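Local coordinates for serine protease inhibitor 2 (Anopheles gambiae, PDB 3PZF), which inhibits the clip-domain serine proteases CLIPB9, CLIPB10 and CLIPB4, and so restrains melanization in the mosquito hemolymph, at residues P202-G205 / K209-N212; N258-R263 / P373-I378; F222-S227 / Q366-N371. All coordinates share one frame; numbering follows the deposited sequence. Where two conformers were deposited one is given.

Contact 1 of 3, residues P202-G205 / K209-N212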
loop_
_atom_site.group_PDB
_atom_site.type_symbol
_atom_site.label_atom_id
_atom_site.label_comp_id
_atom_site.label_asym_id
_atom_site.label_seq_id
_atom_site.Cartn_x
_atom_site.Cartn_y
_atom_site.Cartn_z
ATOM N N PRO A 202 0.583 27.426 -8.127
ATOM C CA PRO A 202 -0.334 26.603 -8.934
ATOM C C PRO A 202 0.094 25.135 -9.021
ATOM O O PRO A 202 1.298 24.792 -8.857
ATOM C CB PRO A 202 -0.238 27.233 -10.320
ATOM C CG PRO A 202 0.161 28.668 -10.042
ATOM C CD PRO A 202 1.121 28.556 -8.900
ATOM N N PHE A 203 -0.890 24.273 -9.280
ATOM C CA PHE A 203 -0.655 22.837 -9.524
ATOM C C PHE A 203 -1.436 22.508 -10.787
ATOM O O PHE A 203 -2.596 22.900 -10.913
ATOM C CB PHE A 203 -1.165 21.970 -8.369
ATOM C CG PHE A 203 -0.946 20.493 -8.582
ATOM C CD1 PHE A 203 0.253 19.901 -8.199
ATOM C CD2 PHE A 203 -1.921 19.707 -9.197
ATOM C CE1 PHE A 203 0.487 18.538 -8.405
ATOM C CE2 PHE A 203 -1.702 18.345 -9.404
ATOM C CZ PHE A 203 -0.484 17.762 -9.007
ATOM N N TYR A 204 -0.795 21.858 -11.751
ATOM C CA TYR A 204 -1.418 21.672 -13.058
ATOM C C TYR A 204 -1.976 20.283 -13.191
ATOM O O TYR A 204 -1.290 19.369 -13.634
ATOM C CB TYR A 204 -0.419 21.967 -14.161
ATOM C CG TYR A 204 0.052 23.388 -14.061
ATOM C CD1 TYR A 204 -0.714 24.420 -14.610
ATOM C CD2 TYR A 204 1.196 23.722 -13.353
ATOM C CE1 TYR A 204 -0.334 25.735 -14.498
ATOM C CE2 TYR A 204 1.601 25.073 -13.239
ATOM C CZ TYR A 204 0.810 26.069 -13.812
ATOM O OH TYR A 204 1.152 27.417 -13.732
ATOM N N GLY A 205 -3.233 20.128 -12.811
ATOM C CA GLY A 205 -3.862 18.820 -12.801
ATOM C C GLY A 205 -4.105 18.276 -14.200
ATOM O O GLY A 205 -4.059 19.025 -15.191
ATOM N N LYS A 209 -8.848 23.216 -15.326
ATOM C CA LYS A 209 -7.954 24.326 -15.022
ATOM C C LYS A 209 -7.060 24.010 -13.819
ATOM O O LYS A 209 -7.364 23.122 -13.018
ATOM C CB LYS A 209 -8.784 25.587 -14.741
ATOM C CG LYS A 209 -9.558 26.108 -15.952
ATOM C CD LYS A 209 -8.810 27.220 -16.673
ATOM N N PRO A 210 -5.942 24.739 -13.696
ATOM C CA PRO A 210 -5.007 24.538 -12.584
ATOM C C PRO A 210 -5.673 24.735 -11.231
ATOM O O PRO A 210 -6.645 25.482 -11.120
ATOM C CB PRO A 210 -3.969 25.641 -12.802
ATOM C CG PRO A 210 -4.031 25.941 -14.263
ATOM C CD PRO A 210 -5.465 25.761 -14.644
ATOM N N THR A 211 -5.151 24.049 -10.226
ATOM C CA THR A 211 -5.535 24.248 -8.839
ATOM C C THR A 211 -4.342 24.924 -8.141
ATOM O O THR A 211 -3.440 25.418 -8.811
ATOM C CB THR A 211 -5.890 22.923 -8.186
ATOM O OG1 THR A 211 -4.840 21.961 -8.425
ATOM C CG2 THR A 211 -7.192 22.395 -8.773
ATOM N N ASN A 212 -4.366 25.008 -6.818
ATOM C CA ASN A 212 -3.224 25.525 -6.076
ATOM C C ASN A 212 -2.803 24.521 -5.032
ATOM O O ASN A 212 -3.613 23.717 -4.616
ATOM C CB ASN A 212 -3.600 26.850 -5.393
ATOM C CG ASN A 212 -3.869 27.945 -6.390
ATOM O OD1 ASN A 212 -2.959 28.391 -7.072
ATOM N ND2 ASN A 212 -5.125 28.381 -6.485
HETATM O O HOH W 1 -5.857 21.036 -12.068
#
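Phe203 and Thr211 face each other as the hydrogen-bonded pair of two short antiparallel strand ends. Phe203 N gives its hydrogen to Thr211 O at 2.8 Å. Thr211 N returns a bond to Phe203 O at 2.9 Å. Thr211 O is touched a second time by the CA-H of Pro202, with CA and O 3.3 Å apart. Pro202 itself is opposite Asn212 in the neighbouring non-hydrogen-bonded pair, where the side chains diverge. Beyond Phe203 the direct backbone bonds stop and a water molecule takes over. It gives a hydrogen to Lys209 O at 2.7 Å and accepts a weak bond from Gly205 N.

This is the loop end of the beta hairpin formed by strands 200-203 and 211-227, at the edge of sheet C of the serpin fold.

The side-chain contacts are lighter. Phe203 and Thr211 lie side by side and point the same way. Thr211 OG1 sits at the ring edge, 3.8 Å from Phe203 CD2. With CG anti to its backbone N (chi1 180°), the Phe203 ring packs on Pro373 and Pro395. The Tyr204 ring meets Pro210 obliquely, with CG of Pro210 3.7 Å from Tyr204 CD1. The backbone of Tyr204 also bonds to Asn371, and Pro202 O accepts a hydrogen bond from the hydroxyl of Tyr215.

Contact 2 of 3, residues N258-R263 / P373-I378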
loop_
_atom_site.group_PDB
_atom_site.type_symbol
_atom_site.label_atom_id
_atom_site.label_comp_id
_atom_site.label_asym_id
_atom_site.label_seq_id
_atom_site.Cartn_x
_atom_site.Cartn_y
_atom_site.Cartn_z
ATOM N N ASN A 258 -0.971 8.438 -16.737
ATOM C CA ASN A 258 -1.463 7.233 -17.394
ATOM C C ASN A 258 -0.450 6.685 -18.414
ATOM O O ASN A 258 -0.211 5.479 -18.473
ATOM C CB ASN A 258 -2.839 7.493 -18.041
ATOM C CG ASN A 258 -4.014 7.222 -17.075
ATOM O OD1 ASN A 258 -5.047 7.894 -17.134
ATOM N ND2 ASN A 258 -3.852 6.238 -16.187
ATOM N N GLN A 259 0.172 7.564 -19.197
ATOM C CA GLN A 259 1.174 7.113 -20.161
ATOM C C GLN A 259 2.386 6.503 -19.455
ATOM O O GLN A 259 2.886 5.472 -19.874
ATOM C CB GLN A 259 1.603 8.278 -21.087
ATOM C CG GLN A 259 0.414 8.825 -21.925
ATOM C CD GLN A 259 0.750 10.064 -22.755
ATOM O OE1 GLN A 259 1.476 10.945 -22.307
ATOM N NE2 GLN A 259 0.212 10.129 -23.968
ATOM N N VAL A 260 2.859 7.143 -18.389
ATOM C CA VAL A 260 3.992 6.619 -17.645
ATOM C C VAL A 260 3.605 5.259 -17.011
ATOM O O VAL A 260 4.368 4.288 -17.049
ATOM C CB VAL A 260 4.467 7.641 -16.586
ATOM C CG1 VAL A 260 5.530 7.022 -15.677
ATOM C CG2 VAL A 260 4.992 8.927 -17.271
ATOM N N LEU A 261 2.395 5.167 -16.469
ATOM C CA LEU A 261 1.924 3.892 -15.914
ATOM C C LEU A 261 2.015 2.720 -16.904
ATOM O O LEU A 261 2.508 1.647 -16.564
ATOM C CB LEU A 261 0.491 4.024 -15.406
ATOM C CG LEU A 261 0.387 4.704 -14.041
ATOM C CD1 LEU A 261 -1.068 4.889 -13.686
ATOM C CD2 LEU A 261 1.091 3.889 -12.944
ATOM N N ASP A 262 1.555 2.927 -18.133
ATOM C CA ASP A 262 1.586 1.878 -19.149
ATOM C C ASP A 262 2.999 1.390 -19.449
ATOM O O ASP A 262 3.191 0.280 -19.945
ATOM C CB ASP A 262 0.942 2.378 -20.445
ATOM C CG ASP A 262 -0.557 2.596 -20.307
ATOM O OD1 ASP A 262 -1.186 1.898 -19.485
ATOM O OD2 ASP A 262 -1.104 3.467 -21.021
ATOM N N ARG A 263 3.983 2.229 -19.153
ATOM C CA ARG A 263 5.385 1.914 -19.416
ATOM C C ARG A 263 5.993 1.147 -18.266
ATOM O O ARG A 263 7.042 0.525 -18.417
ATOM C CB ARG A 263 6.207 3.201 -19.622
ATOM C CG ARG A 263 5.951 3.918 -20.950
ATOM C CD ARG A 263 6.447 3.087 -22.122
ATOM N NE ARG A 263 7.887 2.841 -22.046
ATOM C CZ ARG A 263 8.533 1.925 -22.763
ATOM N NH1 ARG A 263 7.868 1.153 -23.616
ATOM N NH2 ARG A 263 9.847 1.779 -22.622
ATOM N N PRO A 373 0.634 16.058 -11.806
ATOM C CA PRO A 373 0.387 14.773 -11.119
ATOM C C PRO A 373 1.589 13.816 -11.173
ATOM O O PRO A 373 2.391 13.847 -12.109
ATOM C CB PRO A 373 -0.798 14.179 -11.897
ATOM C CG PRO A 373 -1.602 15.402 -12.303
ATOM C CD PRO A 373 -0.468 16.409 -12.718
ATOM N N PHE A 374 1.720 13.000 -10.137
ATOM C CA PHE A 374 2.861 12.085 -10.061
ATOM C C PHE A 374 2.494 10.864 -9.271
ATOM O O PHE A 374 1.455 10.836 -8.608
ATOM C CB PHE A 374 4.061 12.801 -9.417
ATOM C CG PHE A 374 3.789 13.368 -8.035
ATOM C CD1 PHE A 374 3.373 14.701 -7.880
ATOM C CD2 PHE A 374 3.994 12.599 -6.899
ATOM C CE1 PHE A 374 3.168 15.235 -6.637
ATOM C CE2 PHE A 374 3.785 13.126 -5.630
ATOM C CZ PHE A 374 3.346 14.465 -5.501
ATOM N N ILE A 375 3.359 9.847 -9.376
ATOM C CA ILE A 375 3.204 8.569 -8.672
ATOM C C ILE A 375 4.207 8.564 -7.545
ATOM O O ILE A 375 5.278 9.138 -7.682
ATOM C CB ILE A 375 3.527 7.431 -9.659
ATOM C CG1 ILE A 375 2.502 7.485 -10.809
ATOM C CG2 ILE A 375 3.579 6.022 -8.928
ATOM C CD1 ILE A 375 2.985 6.852 -12.143
ATOM N N PHE A 376 3.871 7.946 -6.414
ATOM C CA PHE A 376 4.848 7.752 -5.361
ATOM C C PHE A 376 4.688 6.351 -4.773
ATOM O O PHE A 376 3.637 5.705 -4.947
ATOM C CB PHE A 376 4.694 8.804 -4.264
ATOM C CG PHE A 376 3.375 8.736 -3.534
ATOM C CD1 PHE A 376 2.276 9.504 -3.954
ATOM C CD2 PHE A 376 3.230 7.928 -2.406
ATOM C CE1 PHE A 376 1.047 9.420 -3.285
ATOM C CE2 PHE A 376 2.000 7.853 -1.728
ATOM C CZ PHE A 376 0.913 8.605 -2.172
ATOM N N PHE A 377 5.739 5.868 -4.120
ATOM C CA PHE A 377 5.658 4.616 -3.373
ATOM C C PHE A 377 6.676 4.615 -2.239
ATOM O O PHE A 377 7.658 5.362 -2.275
ATOM C CB PHE A 377 5.763 3.354 -4.275
ATOM C CG PHE A 377 7.060 3.197 -5.026
ATOM C CD1 PHE A 377 7.230 3.756 -6.284
ATOM C CD2 PHE A 377 8.093 2.409 -4.504
ATOM C CE1 PHE A 377 8.427 3.561 -6.995
ATOM C CE2 PHE A 377 9.296 2.234 -5.222
ATOM C CZ PHE A 377 9.438 2.811 -6.461
ATOM N N ILE A 378 6.388 3.849 -1.193
ATOM C CA ILE A 378 7.329 3.703 -0.096
ATOM C C ILE A 378 7.783 2.264 -0.108
ATOM O O ILE A 378 6.943 1.362 -0.156
ATOM C CB ILE A 378 6.667 4.020 1.241
ATOM C CG1 ILE A 378 6.262 5.513 1.257
ATOM C CG2 ILE A 378 7.664 3.737 2.401
ATOM C CD1 ILE A 378 5.534 5.898 2.506
#
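Helix 257-263 and strand 374-380 come closest at Leu261 and Ile375, whose CA atoms are 8.7 Å apart, and no hydrogen bond joins the two segments. Side chains make the contact. Ile375 points from the strand toward the helix, and its CD1 methyl does all the touching. That methyl meets Leu261 at 3.6 Å from CD2 and at 3.9 Å from CG. The two side chains meet at a slant, methyl against methyl, with Leu261 CG a little farther off. Ile375 keeps CG1 anti to its carbonyl carbon (chi1 -62°), and its chain then runs on nearly extended to carry CD1 across. Val260, one residue earlier on the helix, adds a looser touch, with CG1 4.4 Å from Ile375 CD1. All three residues are buried. Val260 also packs on Ile249 and Pro251 of the adjoining strand region, so the helix covers more than one strand.

The strand is held on both sides by backbone bonds, Ile375 to Ile249 on strand 244-251 and Phe374 to Ile392 on strand 386-392. Phe374 and Phe376 alternate with Ile375 and pack on Phe288 of strand 277-295. Arg263 makes a salt bridge to Asp229.

Strand 374-380 is therefore an inner strand of serpin sheet B, with helix 257-263 packed on one face through aliphatic side chains.

Contact 3 of 3, residues F222-S227 / Q366-N371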
loop_
_atom_site.group_PDB
_atom_site.type_symbol
_atom_site.label_atom_id
_atom_site.label_comp_id
_atom_site.label_asym_id
_atom_site.label_seq_id
_atom_site.Cartn_x
_atom_site.Cartn_y
_atom_site.Cartn_z
ATOM N N PHE A 222 20.481 13.540 -3.696
ATOM C CA PHE A 222 19.501 12.450 -3.716
ATOM C C PHE A 222 19.707 11.554 -4.936
ATOM O O PHE A 222 20.091 12.017 -5.992
ATOM C CB PHE A 222 18.074 12.991 -3.799
ATOM C CG PHE A 222 17.726 13.993 -2.719
ATOM C CD1 PHE A 222 17.408 13.551 -1.428
ATOM C CD2 PHE A 222 17.687 15.355 -2.995
ATOM C CE1 PHE A 222 17.082 14.466 -0.419
ATOM C CE2 PHE A 222 17.375 16.273 -2.003
ATOM C CZ PHE A 222 17.059 15.830 -0.716
ATOM N N TYR A 223 19.383 10.279 -4.799
ATOM C CA TYR A 223 19.287 9.418 -5.973
ATOM C C TYR A 223 18.191 9.949 -6.883
ATOM O O TYR A 223 17.058 10.229 -6.443
ATOM C CB TYR A 223 19.024 7.971 -5.584
ATOM C CG TYR A 223 20.248 7.273 -5.045
ATOM C CD1 TYR A 223 21.040 6.496 -5.879
ATOM C CD2 TYR A 223 20.617 7.394 -3.710
ATOM C CE1 TYR A 223 22.163 5.855 -5.401
ATOM C CE2 TYR A 223 21.745 6.751 -3.219
ATOM C CZ TYR A 223 22.518 5.998 -4.079
ATOM O OH TYR A 223 23.625 5.342 -3.607
ATOM N N TYR A 224 18.532 10.045 -8.162
ATOM C CA TYR A 224 17.717 10.757 -9.127
ATOM C C TYR A 224 18.053 10.260 -10.528
ATOM O O TYR A 224 19.201 9.869 -10.817
ATOM C CB TYR A 224 18.024 12.256 -9.018
ATOM C CG TYR A 224 17.514 13.031 -10.197
ATOM C CD1 TYR A 224 16.193 13.448 -10.262
ATOM C CD2 TYR A 224 18.352 13.315 -11.271
ATOM C CE1 TYR A 224 15.723 14.132 -11.356
ATOM C CE2 TYR A 224 17.893 13.997 -12.370
ATOM C CZ TYR A 224 16.585 14.415 -12.403
ATOM O OH TYR A 224 16.135 15.083 -13.513
ATOM N N ASP A 225 17.067 10.263 -11.411
ATOM C CA ASP A 225 17.363 10.140 -12.839
ATOM C C ASP A 225 16.199 10.706 -13.630
ATOM O O ASP A 225 15.072 10.695 -13.153
ATOM C CB ASP A 225 17.621 8.662 -13.245
ATOM C CG ASP A 225 18.178 8.538 -14.678
ATOM O OD1 ASP A 225 19.016 9.370 -15.073
ATOM O OD2 ASP A 225 17.724 7.649 -15.423
ATOM N N ASN A 226 16.471 11.210 -14.827
ATOM C CA ASN A 226 15.405 11.509 -15.758
ATOM C C ASN A 226 15.326 10.338 -16.696
ATOM O O ASN A 226 16.209 10.132 -17.547
ATOM C CB ASN A 226 15.674 12.807 -16.521
ATOM C CG ASN A 226 14.471 13.285 -17.335
ATOM O OD1 ASN A 226 14.607 14.224 -18.134
ATOM N ND2 ASN A 226 13.319 12.676 -17.152
ATOM N N SER A 227 14.314 9.505 -16.493
ATOM C CA SER A 227 14.238 8.245 -17.227
ATOM C C SER A 227 13.736 8.437 -18.643
ATOM O O SER A 227 12.592 8.814 -18.858
ATOM C CB SER A 227 13.320 7.265 -16.504
ATOM O OG SER A 227 13.095 6.123 -17.327
ATOM N N GLN A 366 20.185 19.489 -10.685
ATOM C CA GLN A 366 19.081 19.014 -11.508
ATOM C C GLN A 366 17.814 19.545 -10.830
ATOM O O GLN A 366 17.813 19.724 -9.628
ATOM C CB GLN A 366 19.023 17.481 -11.520
ATOM C CG GLN A 366 20.344 16.832 -11.982
ATOM C CD GLN A 366 20.786 17.404 -13.316
ATOM O OE1 GLN A 366 21.792 18.135 -13.413
ATOM N NE2 GLN A 366 20.006 17.121 -14.349
ATOM N N ILE A 367 16.753 19.788 -11.581
ATOM C CA ILE A 367 15.535 20.378 -11.004
ATOM C C ILE A 367 14.398 19.394 -11.092
ATOM O O ILE A 367 14.069 18.947 -12.177
ATOM C CB ILE A 367 15.094 21.648 -11.767
ATOM C CG1 ILE A 367 16.197 22.703 -11.728
ATOM C CG2 ILE A 367 13.769 22.193 -11.193
ATOM C CD1 ILE A 367 16.557 23.134 -10.346
ATOM N N PHE A 368 13.779 19.081 -9.944
ATOM C CA PHE A 368 12.645 18.169 -9.881
ATOM C C PHE A 368 11.507 19.005 -9.291
ATOM O O PHE A 368 11.526 19.314 -8.113
ATOM C CB PHE A 368 12.959 17.014 -8.932
ATOM C CG PHE A 368 11.872 15.965 -8.830
ATOM C CD1 PHE A 368 11.920 14.833 -9.626
ATOM C CD2 PHE A 368 10.822 16.084 -7.906
ATOM C CE1 PHE A 368 10.940 13.828 -9.512
ATOM C CE2 PHE A 368 9.859 15.073 -7.801
ATOM C CZ PHE A 368 9.919 13.971 -8.625
ATOM N N ASN A 369 10.548 19.386 -10.117
ATOM C CA ASN A 369 9.512 20.322 -9.680
ATOM C C ASN A 369 8.159 19.700 -9.910
ATOM O O ASN A 369 7.619 19.769 -11.020
ATOM C CB ASN A 369 9.635 21.662 -10.429
ATOM C CG ASN A 369 8.563 22.684 -10.009
ATOM O OD1 ASN A 369 7.787 22.485 -9.055
ATOM N ND2 ASN A 369 8.510 23.792 -10.744
ATOM N N ALA A 370 7.634 19.047 -8.871
ATOM C CA ALA A 370 6.411 18.263 -8.992
ATOM C C ALA A 370 5.164 19.156 -8.867
ATOM O O ALA A 370 4.463 19.091 -7.869
ATOM C CB ALA A 370 6.372 17.159 -7.899
ATOM N N ASN A 371 4.916 19.992 -9.867
ATOM C CA ASN A 371 3.700 20.817 -9.870
ATOM C C ASN A 371 2.663 20.276 -10.867
ATOM O O ASN A 371 1.838 21.019 -11.390
ATOM C CB ASN A 371 4.059 22.271 -10.165
ATOM C CG ASN A 371 4.572 22.470 -11.582
ATOM O OD1 ASN A 371 4.873 21.507 -12.294
ATOM N ND2 ASN A 371 4.701 23.736 -11.988
#
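Tyr224 reaches across to Gln366 and Phe368. Phe368 meets the ring at its edge, and Gln366 approaches obliquely. Gln366 comes to the CE2 side. Its CB and CG are both 3.8 Å from Tyr224 CE2, and its CB is 4.0 Å from Tyr224 CZ. The aliphatic start of the glutamine crosses the tyrosine side chain at about a right angle. Its first torsion (chi1 -56°) sets CG anti to the carbonyl carbon, which puts it beside the ring.

Phe368 comes to the CE1 side. Its CD1 is 4.2 Å from Tyr224 CE1, and each of these carbons lies near the plane of the other ring. The two aromatics therefore meet edge to edge, and there is no stacking of faces. Tyr224 holds CG anti to its backbone N (chi1 165°), which carries its ring out from strand 211-227 to the CD1 edge of Phe368.

The two strands are not direct neighbours in the sheet. Strand 277-295 lies between them: Tyr224 bonds through its backbone to Glu277 and Gln366 to Glu280. The contact thus passes over one strand of sheet C, and Tyr224 also packs on Val281. In the serpin fold, strand 366-369 takes up the chain after the reactive loop. The inferred reactive bond, Lys359-Phe360, is only a few residues earlier.

The hydroxyl of Tyr224 bonds to NE2 of Gln233, and this nitrogen is also bonded to Ile367 O, which links the tyrosine to the facing strand. Phe368 continues into the core against Phe248 and Leu250 of strand 244-251.

Overall arrangement
From the N terminus, contact 1 comes first and closes a local hairpin, with three residues between its segments. Strand 211-227 then runs on to 222-227, where contact 3 opens, and contact 2 opens soon after at helix 257-263. The chain passes through the reactive loop before 366-371 completes contact 3 and 373-378 completes contact 2. These two long-range closures cross, and contact 1 stands in series before both. Contact 1 lies in sheet C, contact 3 where strand 211-227 passes from sheet C into sheet B, and contact 2 on sheet B. Tyr204 and Phe203 of contact 1 touch Asn371 and Pro373, so the hairpin meets the short link that joins contacts 3 and 2.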